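PDB 2F2L: peptidoglycan recognition protein-LC isoform LCx from Drosophila melanogaster, which binds a monomeric peptidoglycan fragment and probably acts as part of an innate immune receptor that senses bacterial cell walls. Local coordinates for residues E8-R12 and V48-S53; G98-I102 and Q114-C118; P24-I30 and T132-Y138. All coordinates share one frame; numbering follows the deposited sequence.

Interaction 1: residues E8-R12 and V48-S53; sequences EWGGR and VNVVQS
Gly11 and Asn49 bring the two backbones to 6.1 Å at their CA atoms, the nearest pair between the segments. Residues 8-12 have no regular secondary structure. Residues 48-53 are a piece of the helix 41-58, and the loop runs past one side of it. Gly11 CA lies 3.4 Å from Gln52 OE1.

Gln52 reaches out fully extended, with CG anti to the backbone N (chi1 -179°). Its amide then meets both polar backbone atoms of Arg12. The N-H of Arg12 N points almost straight at Gln52 OE1, 2.8 Å away. Gln52 NE2 returns a bond to Arg12 O at 2.9 Å. The primary amide thus reads one residue of the loop through a donor and an acceptor.

Val48 supplies the apolar half. Its CG1 sits over one face of the Trp9 six-membered ring, 3.4 Å from the centroid and only 8° off the normal, a clear CH-pi contact. The indole NE1 is bonded elsewhere, to Glu78 O. Further along, the Arg12 side chain passes alongside the helix, with NH2 3.6 Å from Ser53 CA. Its guanidinium makes a salt bridge to Asp57, which also accepts a hydrogen bond from Ser53 OG.

The contact pins the N-terminal segment that follows strand 3-4 onto helix 41-58. In this PGRP domain of the amidase family, the same helix presents Val51 to the bound peptidoglycan fragment.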
loop_
_atom_site.group_PDB
_atom_site.type_symbol
_atom_site.label_atom_id
_atom_site.label_comp_id
_atom_site.label_asym_id
_atom_site.label_seq_id
_atom_site.Cartn_x
_atom_site.Cartn_y
_atom_site.Cartn_z
ATOM N N GLU B 8 23.218 -4.191 4.445
ATOM C CA GLU B 8 23.247 -5.486 3.776
ATOM C C GLU B 8 22.022 -5.730 2.893
ATOM O O GLU B 8 22.128 -6.468 1.913
ATOM C CB GLU B 8 23.462 -6.617 4.786
ATOM C CG GLU B 8 24.902 -6.654 5.304
ATOM C CD GLU B 8 25.085 -7.454 6.587
ATOM O OE1 GLU B 8 26.246 -7.577 7.038
ATOM O OE2 GLU B 8 24.093 -7.952 7.156
ATOM N N TRP B 9 20.876 -5.126 3.225
ATOM C CA TRP B 9 19.730 -5.171 2.307
ATOM C C TRP B 9 19.630 -3.934 1.397
ATOM O O TRP B 9 18.656 -3.754 0.663
ATOM C CB TRP B 9 18.396 -5.480 3.018
ATOM C CG TRP B 9 17.985 -4.666 4.195
ATOM C CD1 TRP B 9 18.103 -5.019 5.506
ATOM C CD2 TRP B 9 17.268 -3.420 4.181
ATOM N NE1 TRP B 9 17.543 -4.062 6.310
ATOM C CE2 TRP B 9 17.035 -3.062 5.520
ATOM C CE3 TRP B 9 16.831 -2.558 3.167
ATOM C CZ2 TRP B 9 16.376 -1.883 5.871
ATOM C CZ3 TRP B 9 16.178 -1.392 3.515
ATOM C CH2 TRP B 9 15.963 -1.058 4.850
ATOM N N GLY B 10 20.663 -3.109 1.404
ATOM C CA GLY B 10 20.731 -1.981 0.482
ATOM C C GLY B 10 19.937 -0.756 0.892
ATOM O O GLY B 10 19.641 0.088 0.055
ATOM N N GLY B 11 19.625 -0.633 2.181
ATOM C CA GLY B 11 18.818 0.482 2.677
ATOM C C GLY B 11 19.625 1.724 3.026
ATOM O O GLY B 11 20.855 1.686 3.105
ATOM N N ARG B 12 18.915 2.821 3.253
ATOM C CA ARG B 12 19.521 4.099 3.635
ATOM C C ARG B 12 19.704 4.220 5.130
ATOM O O ARG B 12 18.954 3.620 5.886
ATOM C CB ARG B 12 18.593 5.237 3.259
ATOM C CG ARG B 12 18.354 5.396 1.811
ATOM C CD ARG B 12 17.489 6.626 1.611
ATOM N NE ARG B 12 16.137 6.253 1.272
ATOM C CZ ARG B 12 15.098 7.076 1.259
ATOM N NH1 ARG B 12 15.211 8.349 1.629
ATOM N NH2 ARG B 12 13.922 6.591 0.901
ATOM N N VAL B 48 11.518 -4.471 1.386
ATOM C CA VAL B 48 11.904 -3.670 2.539
ATOM C C VAL B 48 12.381 -2.284 2.106
ATOM O O VAL B 48 12.133 -1.298 2.799
ATOM C CB VAL B 48 12.991 -4.364 3.385
ATOM C CG1 VAL B 48 13.421 -3.468 4.535
ATOM C CG2 VAL B 48 12.479 -5.713 3.916
ATOM N N ASN B 49 13.065 -2.222 0.968
ATOM C CA ASN B 49 13.392 -0.928 0.364
ATOM C C ASN B 49 12.161 -0.062 0.076
ATOM O O ASN B 49 12.169 1.132 0.355
ATOM C CB ASN B 49 14.245 -1.114 -0.895
ATOM C CG ASN B 49 15.712 -1.341 -0.556
ATOM O OD1 ASN B 49 16.268 -2.422 -0.782
ATOM N ND2 ASN B 49 16.334 -0.330 0.029
ATOM N N VAL B 50 11.117 -0.662 -0.485
ATOM C CA VAL B 50 9.881 0.066 -0.767
ATOM C C VAL B 50 9.245 0.541 0.536
ATOM O O VAL B 50 8.807 1.679 0.623
ATOM C CB VAL B 50 8.881 -0.768 -1.606
ATOM C CG1 VAL B 50 7.591 -0.002 -1.819
ATOM C CG2 VAL B 50 9.487 -1.110 -2.967
ATOM N N VAL B 51 9.201 -0.325 1.548
ATOM C CA VAL B 51 8.717 0.068 2.874
ATOM C C VAL B 51 9.509 1.259 3.421
ATOM O O VAL B 51 8.903 2.205 3.941
ATOM C CB VAL B 51 8.727 -1.106 3.896
ATOM C CG1 VAL B 51 8.444 -0.600 5.342
ATOM C CG2 VAL B 51 7.696 -2.188 3.501
ATOM N N GLN B 52 10.841 1.231 3.290
ATOM C CA GLN B 52 11.676 2.337 3.799
ATOM C C GLN B 52 11.353 3.664 3.105
ATOM O O GLN B 52 11.250 4.712 3.753
ATOM C CB GLN B 52 13.173 2.031 3.686
ATOM C CG GLN B 52 14.035 3.179 4.243
ATOM C CD GLN B 52 15.499 2.862 4.317
ATOM O OE1 GLN B 52 16.097 2.417 3.335
ATOM N NE2 GLN B 52 16.113 3.150 5.468
ATOM N N SER B 53 11.163 3.602 1.790
ATOM C CA SER B 53 10.763 4.766 1.007
ATOM C C SER B 53 9.395 5.311 1.429
ATOM O O SER B 53 9.193 6.513 1.572
ATOM C CB SER B 53 10.739 4.391 -0.471
ATOM O OG SER B 53 10.507 5.559 -1.232
#

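Interaction 2: residues G98-I102 and Q114-C118; sequences GISFI and QLEAC
Phe101 and Cys118 meet between a strand and a helix that run nearly antiparallel. The phenyl ring reaches from the strand 98-101 toward the helix 114-118, and three helix side chains receive it. Each lies oblique to the ring, neither squarely over a face nor at an edge. Cys118 has SG anti to its own backbone N (chi1 -175°), which turns the sulfur toward the strand. Its CB lies 3.6 Å from Phe101 CZ. SG is 4.7 Å from the ring centroid and 70° off the normal, a sulfur-aromatic contact. The same sulfur also borders Ile99 CG2.

Gln114 crosses another part of the ring at a slant, with its CD 3.6 Å from Phe101 CD2. Amide and ring planes are 46° apart, so the two are not stacked. Leu115 crosses the phenyl at about a right angle, and its CD2 comes within 4.0 Å of Phe101 CE2.

The Gln114 amide also does polar work. NE2 donates to Ile102 O over 3.0 Å, with the acceptor close to the amide plane. NE2 bonds Val70 O as well, so this buried nitrogen serves two backbone carbonyls, one just past strand 97-101 and one on strand 68-70. Leu153 of helix 151-157 and Ile30 of strand 25-32 also touch Phe101.

The axes of strand 98-101 and helix 114-118 come within 10.4 Å, a distance filled by side chains. This is the helix-on-sheet packing of an alpha/beta core, here joining helix 112-127 to strand 97-101 of the PGRP domain.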
loop_
_atom_site.group_PDB
_atom_site.type_symbol
_atom_site.label_atom_id
_atom_site.label_comp_id
_atom_site.label_asym_id
_atom_site.label_seq_id
_atom_site.Cartn_x
_atom_site.Cartn_y
_atom_site.Cartn_z
ATOM N N GLY B 98 9.062 -3.042 17.715
ATOM C CA GLY B 98 8.114 -3.309 16.639
ATOM C C GLY B 98 8.717 -4.215 15.574
ATOM O O GLY B 98 9.708 -3.879 14.942
ATOM N N ILE B 99 8.109 -5.373 15.394
ATOM C CA ILE B 99 8.524 -6.358 14.404
ATOM C C ILE B 99 7.374 -6.523 13.390
ATOM O O ILE B 99 6.221 -6.757 13.768
ATOM C CB ILE B 99 8.820 -7.715 15.079
ATOM C CG1 ILE B 99 9.932 -7.557 16.125
ATOM C CG2 ILE B 99 9.172 -8.759 14.052
ATOM C CD1 ILE B 99 10.037 -8.708 17.073
ATOM N N SER B 100 7.683 -6.344 12.110
ATOM C CA SER B 100 6.673 -6.472 11.063
ATOM C C SER B 100 6.914 -7.714 10.235
ATOM O O SER B 100 8.036 -7.935 9.764
ATOM C CB SER B 100 6.685 -5.246 10.152
ATOM O OG SER B 100 5.499 -5.211 9.359
ATOM N N PHE B 101 5.875 -8.524 10.042
ATOM C CA PHE B 101 5.957 -9.643 9.091
ATOM C C PHE B 101 5.742 -9.077 7.695
ATOM O O PHE B 101 4.759 -8.351 7.469
ATOM C CB PHE B 101 4.896 -10.704 9.380
ATOM C CG PHE B 101 5.253 -11.632 10.512
ATOM C CD1 PHE B 101 5.532 -11.132 11.788
ATOM C CD2 PHE B 101 5.280 -13.006 10.317
ATOM C CE1 PHE B 101 5.866 -11.989 12.847
ATOM C CE2 PHE B 101 5.603 -13.873 11.379
ATOM C CZ PHE B 101 5.888 -13.346 12.652
ATOM N N ILE B 102 6.666 -9.375 6.779
ATOM C CA ILE B 102 6.575 -8.873 5.419
ATOM C C ILE B 102 5.472 -9.662 4.726
ATOM O O ILE B 102 5.553 -10.908 4.602
ATOM C CB ILE B 102 7.903 -9.007 4.652
ATOM C CG1 ILE B 102 9.030 -8.245 5.359
ATOM C CG2 ILE B 102 7.751 -8.467 3.231
ATOM C CD1 ILE B 102 10.413 -8.446 4.704
ATOM N N GLN B 114 9.044 -17.949 8.349
ATOM C CA GLN B 114 8.782 -16.620 8.890
ATOM C C GLN B 114 8.479 -16.698 10.389
ATOM O O GLN B 114 9.009 -15.906 11.213
ATOM C CB GLN B 114 7.614 -16.000 8.120
ATOM C CG GLN B 114 7.634 -14.537 7.980
ATOM C CD GLN B 114 6.547 -14.017 7.072
ATOM O OE1 GLN B 114 5.619 -14.734 6.711
ATOM N NE2 GLN B 114 6.651 -12.737 6.709
ATOM N N LEU B 115 7.646 -17.664 10.763
ATOM C CA LEU B 115 7.311 -17.873 12.170
ATOM C C LEU B 115 8.552 -18.299 12.969
ATOM O O LEU B 115 8.817 -17.770 14.044
ATOM C CB LEU B 115 6.191 -18.907 12.299
ATOM C CG LEU B 115 4.814 -18.429 11.844
ATOM C CD1 LEU B 115 3.833 -19.590 11.719
ATOM C CD2 LEU B 115 4.248 -17.356 12.789
ATOM N N GLU B 116 9.327 -19.229 12.421
ATOM C CA GLU B 116 10.580 -19.657 13.050
ATOM C C GLU B 116 11.558 -18.485 13.252
ATOM O O GLU B 116 12.140 -18.335 14.339
ATOM C CB GLU B 116 11.217 -20.806 12.254
ATOM C CG GLU B 116 10.514 -22.165 12.499
ATOM C CD GLU B 116 11.000 -23.287 11.611
ATOM O OE1 GLU B 116 11.802 -23.044 10.677
ATOM O OE2 GLU B 116 10.560 -24.433 11.854
ATOM N N ALA B 117 11.713 -17.639 12.236
ATOM C CA ALA B 117 12.601 -16.460 12.333
ATOM C C ALA B 117 12.193 -15.515 13.469
ATOM O O ALA B 117 13.030 -15.041 14.228
ATOM C CB ALA B 117 12.626 -15.700 11.022
ATOM N N CYS B 118 10.909 -15.240 13.578
ATOM C CA CYS B 118 10.402 -14.345 14.613
ATOM C C CYS B 118 10.613 -14.934 16.013
ATOM O O CYS B 118 10.957 -14.219 16.952
ATOM C CB CYS B 118 8.930 -14.051 14.366
ATOM S SG CYS B 118 8.233 -12.849 15.475
#

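Interaction 3: residues P24-I30 and T132-Y138; sequences PINRVVI and TTNYRLY. With SO4 (sulfate ion), chain F.
The outermost strand 135-139 pairs here with strand 25-32, as parallel neighbours in the mixed central sheet of the PGRP fold. Val28 and Leu137 stand opposite each other, their CA atoms 4.7 Å apart. The backbone bonds alternate in the parallel pattern. Asn26 O takes the N-H of Arg136, and Val28 N donates to Arg136 O. Val28 O then takes Tyr138 N at 2.8 Å, and Ile30 N donates to Tyr138 O. Ahead of this ladder, Thr132 N bonds to Ile25 O over 2.9 Å. A type I turn from Thr132 to Tyr135 then leads the chain round a corner into the strand.

Within the core of this alpha/beta domain, one face of the pair meets helices 112-127 and 151-157. Val28, Ile30 and Leu137 lie on that side. Leu137 CD1 touches Val28 CG1 and Ile30 CG1, each at 4.0 Å. Leu137 holds CG anti to the backbone N (chi1 -176°), which lets its branch reach both neighbours. The Tyr135 ring leans obliquely by Val28 CG2, 3.9 Å from CD1 of the ring. Tyr135 also stacks with His162 and rests against Leu122 and Val126 of helix 112-127.

Arg27, Val29 and Tyr138 point to the other face. The aliphatic part of Arg27 lies at the edge of the Tyr138 ring, with CG 3.7 Å from CE2. Beyond CG the arginine bends at chi3 (-51°). Its NH2 donates to O3 of a sulfate ion at 3.2 Å, and comes closest to O4 of the same ion, 2.9 Å from NH2. The sulfate probably comes from the crystallisation liquor. One water accepts a weak bond from Asn26 ND2 and donates to Asn134 O, a bridge between the strand and the turn.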
loop_
_atom_site.group_PDB
_atom_site.type_symbol
_atom_site.label_atom_id
_atom_site.label_comp_id
_atom_site.label_asym_id
_atom_site.label_seq_id
_atom_site.Cartn_x
_atom_site.Cartn_y
_atom_site.Cartn_z
ATOM N N PRO B 24 16.373 -2.974 29.676
ATOM C CA PRO B 24 15.669 -3.862 28.738
ATOM C C PRO B 24 14.254 -3.396 28.423
ATOM O O PRO B 24 13.652 -2.694 29.216
ATOM C CB PRO B 24 15.619 -5.198 29.490
ATOM C CG PRO B 24 15.644 -4.812 30.937
ATOM C CD PRO B 24 16.447 -3.554 31.034
ATOM N N ILE B 25 13.738 -3.796 27.268
ATOM C CA ILE B 25 12.403 -3.407 26.829
ATOM C C ILE B 25 11.455 -4.547 27.148
ATOM O O ILE B 25 11.799 -5.710 26.941
ATOM C CB ILE B 25 12.406 -3.129 25.300
ATOM C CG1 ILE B 25 13.168 -1.839 25.007
ATOM C CG2 ILE B 25 10.991 -3.054 24.721
ATOM C CD1 ILE B 25 13.825 -1.864 23.657
ATOM N N ASN B 26 10.269 -4.247 27.661
ATOM C CA ASN B 26 9.346 -5.336 27.974
ATOM C C ASN B 26 8.015 -5.300 27.231
ATOM O O ASN B 26 7.029 -5.873 27.695
ATOM C CB ASN B 26 9.173 -5.492 29.487
ATOM C CG ASN B 26 8.042 -4.715 30.029
ATOM O OD1 ASN B 26 7.954 -3.494 29.829
ATOM N ND2 ASN B 26 7.144 -5.410 30.735
ATOM N N ARG B 27 8.020 -4.674 26.055
ATOM C CA ARG B 27 6.861 -4.677 25.151
ATOM C C ARG B 27 7.322 -4.977 23.733
ATOM O O ARG B 27 8.294 -4.388 23.265
ATOM C CB ARG B 27 6.163 -3.312 25.201
ATOM C CG ARG B 27 4.932 -3.174 24.342
ATOM C CD ARG B 27 4.376 -1.728 24.376
ATOM N NE ARG B 27 4.207 -1.223 25.736
ATOM C CZ ARG B 27 4.455 0.028 26.145
ATOM N NH1 ARG B 27 4.943 0.957 25.315
ATOM N NH2 ARG B 27 4.233 0.348 27.413
ATOM N N VAL B 28 6.639 -5.913 23.073
ATOM C CA VAL B 28 6.834 -6.209 21.654
ATOM C C VAL B 28 5.493 -6.057 20.941
ATOM O O VAL B 28 4.466 -6.528 21.444
ATOM C CB VAL B 28 7.357 -7.651 21.420
ATOM C CG1 VAL B 28 7.337 -8.019 19.918
ATOM C CG2 VAL B 28 8.751 -7.814 21.978
ATOM N N VAL B 29 5.512 -5.416 19.767
ATOM C CA VAL B 29 4.311 -5.192 18.973
ATOM C C VAL B 29 4.492 -5.809 17.589
ATOM O O VAL B 29 5.394 -5.438 16.842
ATOM C CB VAL B 29 3.987 -3.692 18.856
ATOM C CG1 VAL B 29 2.709 -3.496 18.048
ATOM C CG2 VAL B 29 3.837 -3.070 20.240
ATOM N N ILE B 30 3.654 -6.782 17.274
ATOM C CA ILE B 30 3.705 -7.465 15.985
ATOM C C ILE B 30 2.746 -6.829 14.965
ATOM O O ILE B 30 1.536 -6.708 15.209
ATOM C CB ILE B 30 3.349 -8.974 16.132
ATOM C CG1 ILE B 30 4.338 -9.676 17.083
ATOM C CG2 ILE B 30 3.234 -9.660 14.766
ATOM C CD1 ILE B 30 5.799 -9.468 16.796
ATOM N N THR B 132 13.116 -7.894 28.308
ATOM C CA THR B 132 12.943 -8.557 29.584
ATOM C C THR B 132 12.591 -10.028 29.366
ATOM O O THR B 132 12.050 -10.408 28.313
ATOM C CB THR B 132 11.808 -7.937 30.387
ATOM O OG1 THR B 132 10.621 -7.927 29.583
ATOM C CG2 THR B 132 12.155 -6.516 30.821
ATOM N N THR B 133 12.901 -10.834 30.379
ATOM C CA THR B 133 12.554 -12.250 30.419
ATOM C C THR B 133 11.032 -12.448 30.358
ATOM O O THR B 133 10.556 -13.410 29.756
ATOM C CB THR B 133 13.139 -12.908 31.708
ATOM O OG1 THR B 133 14.576 -12.897 31.643
ATOM C CG2 THR B 133 12.659 -14.337 31.870
ATOM N N ASN B 134 10.270 -11.528 30.953
ATOM C CA ASN B 134 8.800 -11.611 30.932
ATOM C C ASN B 134 8.114 -10.532 30.063
ATOM O O ASN B 134 7.063 -9.982 30.444
ATOM C CB ASN B 134 8.256 -11.586 32.368
ATOM C CG ASN B 134 8.715 -10.361 33.158
ATOM O OD1 ASN B 134 9.597 -9.607 32.724
ATOM N ND2 ASN B 134 8.119 -10.165 34.332
ATOM N N TYR B 135 8.687 -10.252 28.894
ATOM C CA TYR B 135 8.146 -9.227 28.000
ATOM C C TYR B 135 6.725 -9.568 27.579
ATOM O O TYR B 135 6.374 -10.743 27.428
ATOM C CB TYR B 135 9.030 -9.037 26.764
ATOM C CG TYR B 135 9.003 -10.203 25.802
ATOM C CD1 TYR B 135 8.004 -10.305 24.822
ATOM C CD2 TYR B 135 9.965 -11.208 25.864
ATOM C CE1 TYR B 135 7.967 -11.388 23.935
ATOM C CE2 TYR B 135 9.936 -12.291 24.980
ATOM C CZ TYR B 135 8.934 -12.371 24.017
ATOM O OH TYR B 135 8.898 -13.441 23.155
ATOM N N ARG B 136 5.907 -8.533 27.423
ATOM C CA ARG B 136 4.537 -8.678 26.943
ATOM C C ARG B 136 4.497 -8.468 25.420
ATOM O O ARG B 136 5.111 -7.531 24.901
ATOM C CB ARG B 136 3.615 -7.692 27.669
ATOM C CG ARG B 136 3.503 -7.978 29.168
ATOM C CD ARG B 136 2.343 -7.240 29.812
ATOM N NE ARG B 136 2.490 -7.107 31.265
ATOM C CZ ARG B 136 1.514 -6.746 32.101
ATOM N NH1 ARG B 136 0.295 -6.481 31.647
ATOM N NH2 ARG B 136 1.753 -6.648 33.405
ATOM N N LEU B 137 3.812 -9.376 24.716
ATOM C CA LEU B 137 3.705 -9.307 23.262
ATOM C C LEU B 137 2.276 -8.955 22.870
ATOM O O LEU B 137 1.325 -9.515 23.432
ATOM C CB LEU B 137 4.131 -10.625 22.625
ATOM C CG LEU B 137 4.130 -10.609 21.089
ATOM C CD1 LEU B 137 5.302 -11.359 20.530
ATOM C CD2 LEU B 137 2.818 -11.173 20.546
ATOM N N TYR B 138 2.140 -8.031 21.915
ATOM C CA TYR B 138 0.847 -7.571 21.419
ATOM C C TYR B 138 0.779 -7.583 19.893
ATOM O O TYR B 138 1.785 -7.421 19.214
ATOM C CB TYR B 138 0.557 -6.138 21.878
ATOM C CG TYR B 138 0.670 -5.916 23.366
ATOM C CD1 TYR B 138 -0.416 -6.142 24.213
ATOM C CD2 TYR B 138 1.862 -5.465 23.925
ATOM C CE1 TYR B 138 -0.306 -5.935 25.566
ATOM C CE2 TYR B 138 1.978 -5.260 25.277
ATOM C CZ TYR B 138 0.903 -5.501 26.098
ATOM O OH TYR B 138 1.040 -5.287 27.454
HETATM S S SO4 F . 2.938 3.645 28.259
HETATM O O1 SO4 F . 2.166 4.674 27.559
HETATM O O2 SO4 F . 3.086 3.992 29.675
HETATM O O3 SO4 F . 4.272 3.547 27.659
HETATM O O4 SO4 F . 2.232 2.370 28.155
HETATM O O HOH W 1 5.838 -7.986 32.064
#

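In the fold
Interactions 2 and 3 share the central sheet, through its neighbouring strands 97-101 and 25-32. Their centres are 14 Å apart. Val29 O and Ile99 N probably form a hydrogen bond between them, and Ile99 packs on Val28. Interaction 2 is nested in the chain loop that interaction 3 closes. Interaction 1 comes before interaction 2 in sequence but crosses interaction 3, since their segments alternate along the chain. It touches interaction 2 where Val48 packs on Ile102. Interactions 1 and 3 lie on opposite sides of the chain's centre, about 25 Å between centres. Together the three tie the N-terminal loop, two helices and three strands of the sheet into the domain that holds the peptidoglycan fragment.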